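Local coordinates for uncharacterized protein (Neisseria meningitidis serogroup B, PDB 3NYM) that is of unknown function but folds as an all-helical member of the DUF6853 family and pairs with a second copy of itself, at residues N55-D60 with L99-I104; D66-C71 with F88-Y93. All blocks are in the same frame, centred on the assembly; numbering follows the deposited sequence.

Contact 1 (N55-D60 with L99-I104); sequences NEFKED and LIFDSI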
loop_
_atom_site.group_PDB
_atom_site.type_symbol
_atom_site.label_atom_id
_atom_site.label_comp_id
_atom_site.label_asym_id
_atom_site.label_seq_id
_atom_site.Cartn_x
_atom_site.Cartn_y
_atom_site.Cartn_z
ATOM N N ASN A 55 -11.763 6.661 4.418
ATOM C CA ASN A 55 -12.847 5.903 3.781
ATOM C C ASN A 55 -12.352 5.126 2.573
ATOM O O ASN A 55 -12.759 3.994 2.354
ATOM C CB ASN A 55 -14.019 6.805 3.368
ATOM C CG ASN A 55 -14.889 7.216 4.544
ATOM O OD1 ASN A 55 -14.661 6.792 5.678
ATOM N ND2 ASN A 55 -15.898 8.048 4.273
ATOM N N GLU A 56 -11.476 5.737 1.782
ATOM C CA GLU A 56 -10.887 5.034 0.649
ATOM C C GLU A 56 -10.154 3.784 1.129
ATOM O O GLU A 56 -10.318 2.697 0.572
ATOM C CB GLU A 56 -9.923 5.947 -0.104
ATOM C CG GLU A 56 -10.592 7.209 -0.653
ATOM C CD GLU A 56 -9.598 8.162 -1.288
ATOM O OE1 GLU A 56 -8.588 7.681 -1.840
ATOM O OE2 GLU A 56 -9.821 9.393 -1.234
ATOM N N PHE A 57 -9.344 3.938 2.168
ATOM C CA PHE A 57 -8.598 2.802 2.690
ATOM C C PHE A 57 -9.537 1.713 3.202
ATOM O O PHE A 57 -9.384 0.545 2.848
ATOM C CB PHE A 57 -7.624 3.226 3.797
ATOM C CG PHE A 57 -6.916 2.069 4.448
ATOM C CD1 PHE A 57 -5.817 1.478 3.837
ATOM C CD2 PHE A 57 -7.359 1.560 5.659
ATOM C CE1 PHE A 57 -5.144 0.394 4.433
ATOM C CE2 PHE A 57 -6.709 0.480 6.264
ATOM C CZ PHE A 57 -5.596 -0.106 5.648
ATOM N N LYS A 58 -10.493 2.085 4.045
ATOM C CA LYS A 58 -11.382 1.090 4.640
ATOM C C LYS A 58 -12.202 0.344 3.577
ATOM O O LYS A 58 -12.447 -0.852 3.698
ATOM C CB LYS A 58 -12.299 1.720 5.690
ATOM C CG LYS A 58 -13.625 2.216 5.135
ATOM C CD LYS A 58 -14.520 2.795 6.225
ATOM C CE LYS A 58 -15.853 3.252 5.656
ATOM N NZ LYS A 58 -16.763 3.770 6.719
ATOM N N GLU A 59 -12.606 1.049 2.529
ATOM C CA GLU A 59 -13.387 0.440 1.462
ATOM C C GLU A 59 -12.544 -0.563 0.671
ATOM O O GLU A 59 -12.977 -1.695 0.409
ATOM C CB GLU A 59 -13.958 1.545 0.557
ATOM C CG GLU A 59 -14.459 1.093 -0.801
ATOM C CD GLU A 59 -14.857 2.274 -1.685
ATOM O OE1 GLU A 59 -15.164 2.051 -2.878
ATOM O OE2 GLU A 59 -14.864 3.424 -1.183
ATOM N N ASP A 60 -11.333 -0.162 0.298
ATOM C CA ASP A 60 -10.422 -1.086 -0.387
ATOM C C ASP A 60 -10.083 -2.310 0.482
ATOM O O ASP A 60 -10.101 -3.452 0.007
ATOM C CB ASP A 60 -9.138 -0.366 -0.825
ATOM C CG ASP A 60 -9.321 0.454 -2.097
ATOM O OD1 ASP A 60 -10.178 0.097 -2.933
ATOM O OD2 ASP A 60 -8.592 1.456 -2.265
ATOM N N LEU A 99 -1.753 1.222 -3.976
ATOM C CA LEU A 99 -1.921 2.523 -4.617
ATOM C C LEU A 99 -2.298 3.636 -3.640
ATOM O O LEU A 99 -1.876 4.780 -3.799
ATOM C CB LEU A 99 -2.975 2.420 -5.727
ATOM C CG LEU A 99 -3.318 3.706 -6.479
ATOM C CD1 LEU A 99 -2.060 4.327 -7.083
ATOM C CD2 LEU A 99 -4.347 3.425 -7.555
ATOM N N ILE A 100 -3.107 3.307 -2.639
ATOM C CA ILE A 100 -3.445 4.272 -1.602
ATOM C C ILE A 100 -2.179 4.946 -1.100
ATOM O O ILE A 100 -2.079 6.178 -1.055
ATOM C CB ILE A 100 -4.120 3.574 -0.408
ATOM C CG1 ILE A 100 -5.462 2.978 -0.829
ATOM C CG2 ILE A 100 -4.249 4.528 0.774
ATOM C CD1 ILE A 100 -6.650 3.686 -0.296
ATOM N N PHE A 101 -1.202 4.130 -0.728
ATOM C CA PHE A 101 0.012 4.662 -0.125
ATOM C C PHE A 101 1.009 5.186 -1.136
ATOM O O PHE A 101 1.669 6.199 -0.886
ATOM C CB PHE A 101 0.623 3.641 0.831
ATOM C CG PHE A 101 -0.303 3.289 1.949
ATOM C CD1 PHE A 101 -0.471 4.161 3.018
ATOM C CD2 PHE A 101 -1.073 2.136 1.894
ATOM C CE1 PHE A 101 -1.353 3.862 4.050
ATOM C CE2 PHE A 101 -1.957 1.830 2.920
ATOM C CZ PHE A 101 -2.100 2.689 3.997
ATOM N N ASP A 102 1.109 4.529 -2.282
ATOM C CA ASP A 102 1.972 5.061 -3.327
ATOM C C ASP A 102 1.546 6.471 -3.738
ATOM O O ASP A 102 2.384 7.327 -4.014
ATOM C CB ASP A 102 2.000 4.153 -4.545
ATOM C CG ASP A 102 3.070 4.563 -5.529
ATOM O OD1 ASP A 102 4.255 4.604 -5.128
ATOM O OD2 ASP A 102 2.729 4.863 -6.692
ATOM N N SER A 103 0.239 6.713 -3.785
ATOM C CA SER A 103 -0.268 8.022 -4.177
ATOM C C SER A 103 0.119 9.107 -3.191
ATOM O O SER A 103 0.567 10.172 -3.584
ATOM C CB SER A 103 -1.785 7.975 -4.317
ATOM O OG SER A 103 -2.125 7.147 -5.402
ATOM N N ILE A 104 -0.074 8.829 -1.909
ATOM C CA ILE A 104 0.345 9.737 -0.858
ATOM C C ILE A 104 1.855 9.989 -0.962
ATOM O O ILE A 104 2.310 11.135 -0.912
ATOM C CB ILE A 104 -0.017 9.166 0.524
ATOM C CG1 ILE A 104 -1.544 9.051 0.658
ATOM C CG2 ILE A 104 0.583 10.023 1.631
ATOM C CD1 ILE A 104 -2.014 8.518 2.003
#

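Contact 2 (D66-C71 with F88-Y93); sequences DYMEVC and FMAMIY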
loop_
_atom_site.group_PDB
_atom_site.type_symbol
_atom_site.label_atom_id
_atom_site.label_comp_id
_atom_site.label_asym_id
_atom_site.label_seq_id
_atom_site.Cartn_x
_atom_site.Cartn_y
_atom_site.Cartn_z
ATOM N N ASP A 66 -13.104 -9.344 1.950
ATOM C CA ASP A 66 -14.304 -10.038 1.519
ATOM C C ASP A 66 -13.961 -11.068 0.469
ATOM O O ASP A 66 -14.410 -12.199 0.544
ATOM C CB ASP A 66 -15.325 -9.054 0.946
ATOM C CG ASP A 66 -16.025 -8.243 2.020
ATOM O OD1 ASP A 66 -15.816 -8.504 3.225
ATOM O OD2 ASP A 66 -16.795 -7.339 1.649
ATOM N N TYR A 67 -13.160 -10.679 -0.516
ATOM C CA TYR A 67 -12.804 -11.606 -1.581
ATOM C C TYR A 67 -11.950 -12.762 -1.056
ATOM O O TYR A 67 -12.084 -13.904 -1.503
ATOM C CB TYR A 67 -12.126 -10.880 -2.750
ATOM C CG TYR A 67 -13.115 -10.345 -3.779
ATOM C CD1 TYR A 67 -13.320 -8.982 -3.928
ATOM C CD2 TYR A 67 -13.854 -11.207 -4.583
ATOM C CE1 TYR A 67 -14.219 -8.485 -4.857
ATOM C CE2 TYR A 67 -14.771 -10.718 -5.521
ATOM C CZ TYR A 67 -14.937 -9.350 -5.652
ATOM O OH TYR A 67 -15.827 -8.852 -6.568
HETATM N N MSE A 68 -11.072 -12.471 -0.104
HETATM C CA MSE A 68 -10.263 -13.532 0.483
HETATM C C MSE A 68 -11.168 -14.511 1.237
HETATM O O MSE A 68 -10.931 -15.720 1.223
HETATM C CB MSE A 68 -9.194 -12.954 1.414
HETATM C CG MSE A 68 -8.037 -12.282 0.691
HETATM SE SE MSE A 68 -7.169 -13.403 -0.657
HETATM C CE MSE A 68 -6.900 -15.010 0.412
ATOM N N GLU A 69 -12.220 -13.989 1.870
ATOM C CA GLU A 69 -13.107 -14.832 2.679
ATOM C C GLU A 69 -13.943 -15.726 1.772
ATOM O O GLU A 69 -14.233 -16.874 2.117
ATOM C CB GLU A 69 -14.022 -13.989 3.583
ATOM C CG GLU A 69 -13.299 -12.918 4.439
ATOM C CD GLU A 69 -12.416 -13.487 5.556
ATOM O OE1 GLU A 69 -12.397 -14.723 5.738
ATOM O OE2 GLU A 69 -11.742 -12.692 6.257
ATOM N N VAL A 70 -14.332 -15.191 0.614
ATOM C CA VAL A 70 -15.067 -15.970 -0.375
ATOM C C VAL A 70 -14.163 -17.055 -0.941
ATOM O O VAL A 70 -14.618 -18.170 -1.211
ATOM C CB VAL A 70 -15.618 -15.084 -1.513
ATOM C CG1 VAL A 70 -16.133 -15.930 -2.651
ATOM C CG2 VAL A 70 -16.738 -14.173 -0.993
ATOM N N CYS A 71 -12.883 -16.733 -1.119
ATOM C CA CYS A 71 -11.917 -17.731 -1.580
ATOM C C CYS A 71 -11.866 -18.945 -0.639
ATOM O O CYS A 71 -11.969 -20.093 -1.086
ATOM C CB CYS A 71 -10.524 -17.111 -1.724
ATOM S SG CYS A 71 -9.233 -18.297 -2.190
ATOM N N PHE A 88 -8.291 -13.730 -7.628
ATOM C CA PHE A 88 -7.976 -12.740 -8.653
ATOM C C PHE A 88 -8.446 -11.362 -8.214
ATOM O O PHE A 88 -7.703 -10.373 -8.303
ATOM C CB PHE A 88 -8.633 -13.127 -9.981
ATOM C CG PHE A 88 -8.567 -12.057 -11.020
ATOM C CD1 PHE A 88 -7.411 -11.849 -11.750
ATOM C CD2 PHE A 88 -9.673 -11.259 -11.279
ATOM C CE1 PHE A 88 -7.354 -10.852 -12.719
ATOM C CE2 PHE A 88 -9.625 -10.270 -12.244
ATOM C CZ PHE A 88 -8.464 -10.067 -12.966
HETATM N N MSE A 89 -9.677 -11.294 -7.722
HETATM C CA MSE A 89 -10.228 -10.009 -7.295
HETATM C C MSE A 89 -9.522 -9.497 -6.032
HETATM O O MSE A 89 -9.289 -8.294 -5.898
HETATM C CB MSE A 89 -11.738 -10.092 -7.098
HETATM C CG MSE A 89 -12.506 -10.298 -8.409
HETATM SE SE MSE A 89 -12.294 -8.805 -9.663
HETATM C CE MSE A 89 -13.171 -7.425 -8.606
ATOM N N ALA A 90 -9.187 -10.393 -5.108
ATOM C CA ALA A 90 -8.357 -9.979 -3.955
ATOM C C ALA A 90 -7.057 -9.341 -4.433
ATOM O O ALA A 90 -6.594 -8.335 -3.876
ATOM C CB ALA A 90 -8.048 -11.163 -3.028
HETATM N N MSE A 91 -6.468 -9.937 -5.462
HETATM C CA MSE A 91 -5.225 -9.438 -6.039
HETATM C C MSE A 91 -5.423 -8.013 -6.499
HETATM O O MSE A 91 -4.617 -7.130 -6.211
HETATM C CB MSE A 91 -4.834 -10.291 -7.237
HETATM C CG MSE A 91 -3.405 -10.704 -7.270
HETATM SE SE MSE A 91 -2.924 -11.164 -9.084
HETATM C CE MSE A 91 -3.322 -9.388 -9.809
ATOM N N ILE A 92 -6.521 -7.788 -7.210
ATOM C CA ILE A 92 -6.877 -6.445 -7.641
ATOM C C ILE A 92 -6.967 -5.442 -6.480
ATOM O O ILE A 92 -6.515 -4.292 -6.590
ATOM C CB ILE A 92 -8.218 -6.434 -8.405
ATOM C CG1 ILE A 92 -8.087 -7.194 -9.728
ATOM C CG2 ILE A 92 -8.672 -4.999 -8.640
ATOM C CD1 ILE A 92 -7.081 -6.588 -10.676
ATOM N N TYR A 93 -7.564 -5.855 -5.367
ATOM C CA TYR A 93 -7.723 -4.906 -4.266
ATOM C C TYR A 93 -6.464 -4.735 -3.423
ATOM O O TYR A 93 -6.251 -3.672 -2.835
ATOM C CB TYR A 93 -8.979 -5.193 -3.445
ATOM C CG TYR A 93 -10.191 -4.644 -4.168
ATOM C CD1 TYR A 93 -10.954 -5.450 -4.997
ATOM C CD2 TYR A 93 -10.522 -3.293 -4.081
ATOM C CE1 TYR A 93 -12.047 -4.934 -5.685
ATOM C CE2 TYR A 93 -11.605 -2.773 -4.769
ATOM C CZ TYR A 93 -12.362 -3.598 -5.566
ATOM O OH TYR A 93 -13.438 -3.090 -6.255
#

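Contact 1 (N55-D60 with L99-I104)
Helix 55-60 and helix 99-104 run nearly antiparallel, 154° between their directions, with the short axes 11.0 Å apart and Phe57 and Ile100 nearest, 6.9 Å from CA to CA. At that spacing the backbones do not meet, and Ile100 bridges the gap. Its CB points at the facing helix, and CG1 and CD1 carry the chain on across it. There the methyl reaches the backbone of the Glu56-Phe57 peptide, 3.8 Å from Glu56 C and 3.7 Å from Phe57 N, with the CB atoms of both residues close by. Asp60, one turn on, runs alongside the isoleucine, the two chains pointing opposite ways, and lays OD2 3.6 Å from Ile100 CD1. This carboxylate oxygen merely packs on the methyl; the other, OD1, is hydrogen-bonded to Asn96, a turn before Ile100 on the same long helix. The pair belongs to an antiparallel helix packing in which short helix 53-60 lies against the middle of helix 83-113, on a chain without strands. The rings of Phe57 and Phe101 meet at a slant, planes at 69° and centroids 5.8 Å apart. Phe57 CE1 comes to the edge of the Phe101 ring, 3.8 Å from its CE2 and near its plane. With CG anti to the backbone N (chi1 175°), the Phe57 ring swings to that edge. One face of the Phe101 ring is covered by Ile100 CG2, 4.0 Å above its centre, and Phe101 also packs on Ala94 of the second subunit.

Contact 2 (D66-C71 with F88-Y93)
Tyr67 and Ala90 mark the closest backbone approach of helices 66-71 and 88-93, CA atoms 5.3 Å apart, where the short axes pass at 8.4 Å and run antiparallel at a crossing angle of -160°. The small side chain of Ala90 is consistent with so close an approach. From its CB outward, the Tyr67 side chain lies across helix 88-93. CB sits 3.8 Å from Ala90 N and also meets the methyl of that residue. CG is the first ring atom to come under Met89 CB, which stands almost exactly over the ring centre, 3.3 Å from the centroid and 6° off the normal: a CH-pi contact square on one face. The far half of the ring, CE2 and CZ, lies beneath Met89 CG, while CE1 touches Tyr93 CE1 obliquely at 4.2 Å. At the tip, OH has Met89 CE 3.6 Å away. Met89, a selenomethionine, can follow the ring this far because its chain is bent at both chi2 and chi3, bringing CE back to the hydroxyl end. SE itself stays oblique, 5.3 Å from the Tyr67 centroid, a Met-aromatic contact. On the side toward the second subunit the selenium of Met68, also a selenomethionine, presses on Ala90 CB at 3.4 Å, and the same side chain goes on to pack against Leu87 and against Ile13 of the second subunit. No hydrogen bond or salt bridge joins the two segments, so the pairing of these neighbouring helices rests on shape and dispersion: an aromatic face, two methionine chains (selenomethionine in the crystal) and one alanine methyl.

In the fold
From the N terminus, the chain passes helices 13-20 and 28-31, reaches helix 53-60 and then helix 64-76, turns, and returns as the long helix 83-113. Contact 2 closes the inner loop, 16 residues between its segments, and makes an antiparallel hairpin of the last two helices. Contact 1 closes the outer loop around it and brings helix 53-60 against the same long helix farther along. The two consecutive shorter helices thus line up along helix 83-113, with the contact centres about 16 Å apart. The two contacts touch where Asp60 OD1 packs on Tyr93 CD2 at 3.6 Å. Both also touch the second subunit, contact 1 near the centre of the chain and contact 2 farther out.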